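Thiol:disulfide interchange protein, thioredoxin family protein (Chlorobaculum tepidum, PDB 3OR5) probably acts as a thiol:disulfide oxidoreductase of the thioredoxin family, of a kind linked to cytochrome c biogenesis. Local coordinates at residues A[10-14]-A[126-130]. Numbering follows the deposited sequence.
Sequences RPTPA and SGNVS
Pro13 and Asn128 face each other as a single antiparallel bridge, a non-hydrogen-bonded pair with CA atoms 4.5 Å apart, flanked by two backbone hydrogen bonds: Val129 N to Thr12 O, 2.7 Å and nearly straight at 170°, and Ala14 N to Gly127 O at 3.0 Å. Proline, with no N-H to give, suits this position, since both bonds belong to its neighbours. Gly127 sits at a positive phi of 93°, where a side chain would run into the preceding carbonyl.

The Asn128 amide lies beneath Pro11, whose CB rides above the amide plane, 3.4 Å from Asn128 ND2. A chi1 of -74°, with CG beside the backbone N, brings the amide here. With an alanine here Pro11 CB would probably lose the flat surface it rests on, leaving a gap beneath it. Thr12 N is buried nearby without a partner. Beside the bridge, the side chains of Thr12 and Val129 cross obliquely, with Thr12 CG2 3.9 Å from Val129 CB, and Val129 CG2, turned beside its own backbone N, comes within 3.9 Å of Ala14 CA. Tyr109 touches both Thr12 and Val129, and its OH hydrogen-bonds to Pro13 O.

Asp124 OD1 accepts from Asn128 N in the turn between strands 119-123 and 129-133. Segment 10-14 thus pairs briefly with the chain where it enters 129-133, the edge strand of the thioredoxin-fold central sheet.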
loop_
_atom_site.group_PDB
_atom_site.type_symbol
_atom_site.label_atom_id
_atom_site.label_comp_id
_atom_site.label_asym_id
_atom_site.label_seq_id
_atom_site.Cartn_x
_atom_site.Cartn_y
_atom_site.Cartn_z
ATOM N N ARG A 10 6.585 14.302 -17.274
ATOM C CA ARG A 10 5.397 13.520 -17.559
ATOM C C ARG A 10 4.809 12.885 -16.286
ATOM O O ARG A 10 5.306 11.871 -15.824
ATOM C CB ARG A 10 5.826 12.399 -18.504
ATOM C CG ARG A 10 6.666 12.920 -19.698
ATOM C CD ARG A 10 5.760 13.587 -20.814
ATOM N NE ARG A 10 6.317 13.396 -22.175
ATOM C CZ ARG A 10 6.673 14.366 -23.028
ATOM N NH1 ARG A 10 6.533 15.660 -22.728
ATOM N NH2 ARG A 10 7.160 14.040 -24.206
ATOM N N PRO A 11 3.721 13.457 -15.729
ATOM C CA PRO A 11 3.309 12.766 -14.490
ATOM C C PRO A 11 2.630 11.412 -14.760
ATOM O O PRO A 11 2.195 11.108 -15.871
ATOM C CB PRO A 11 2.331 13.745 -13.857
ATOM C CG PRO A 11 2.087 14.861 -14.871
ATOM C CD PRO A 11 2.672 14.387 -16.190
ATOM N N THR A 12 2.502 10.621 -13.710
ATOM C CA THR A 12 2.025 9.254 -13.812
ATOM C C THR A 12 0.857 9.185 -12.807
ATOM O O THR A 12 1.044 8.689 -11.722
ATOM C CB THR A 12 3.189 8.321 -13.363
ATOM O OG1 THR A 12 4.304 8.484 -14.274
ATOM C CG2 THR A 12 2.793 6.856 -13.323
ATOM N N PRO A 13 -0.357 9.621 -13.199
ATOM C CA PRO A 13 -1.511 9.754 -12.301
ATOM C C PRO A 13 -1.815 8.394 -11.675
ATOM O O PRO A 13 -1.681 7.330 -12.316
ATOM C CB PRO A 13 -2.656 10.180 -13.252
ATOM C CG PRO A 13 -1.891 10.731 -14.463
ATOM C CD PRO A 13 -0.747 9.842 -14.609
ATOM N N ALA A 14 -2.135 8.411 -10.377
ATOM C CA ALA A 14 -2.499 7.173 -9.712
ATOM C C ALA A 14 -3.848 6.685 -10.231
ATOM O O ALA A 14 -4.669 7.489 -10.653
ATOM C CB ALA A 14 -2.613 7.440 -8.235
ATOM N N SER A 126 0.842 14.975 -4.570
ATOM C CA SER A 126 0.413 15.404 -5.943
ATOM C C SER A 126 -0.510 14.459 -6.712
ATOM O O SER A 126 -1.086 14.853 -7.745
ATOM C CB SER A 126 1.638 15.618 -6.842
ATOM O OG SER A 126 2.441 16.653 -6.278
ATOM N N GLY A 127 -0.581 13.195 -6.268
ATOM C CA GLY A 127 -1.443 12.217 -6.851
ATOM C C GLY A 127 -0.667 11.437 -7.917
ATOM O O GLY A 127 -1.266 10.690 -8.642
ATOM N N ASN A 128 0.638 11.530 -7.949
ATOM C CA ASN A 128 1.392 10.798 -9.008
ATOM C C ASN A 128 2.051 9.556 -8.411
ATOM O O ASN A 128 2.580 9.606 -7.258
ATOM C CB ASN A 128 2.447 11.700 -9.551
ATOM C CG ASN A 128 1.844 12.743 -10.413
ATOM O OD1 ASN A 128 0.729 12.547 -10.943
ATOM N ND2 ASN A 128 2.488 13.899 -10.471
ATOM N N VAL A 129 2.157 8.491 -9.217
ATOM C CA VAL A 129 2.961 7.383 -8.750
ATOM C C VAL A 129 4.431 7.706 -8.987
ATOM O O VAL A 129 4.851 7.891 -10.146
ATOM C CB VAL A 129 2.645 6.097 -9.519
ATOM C CG1 VAL A 129 3.421 4.932 -8.949
ATOM C CG2 VAL A 129 1.157 5.805 -9.445
ATOM N N SER A 130 5.206 7.826 -7.916
ATOM C CA SER A 130 6.581 8.329 -7.976
ATOM C C SER A 130 7.581 7.211 -8.013
ATOM O O SER A 130 8.695 7.355 -8.527
ATOM C CB SER A 130 6.829 9.077 -6.616
ATOM O OG SER A 130 6.287 10.370 -6.781
#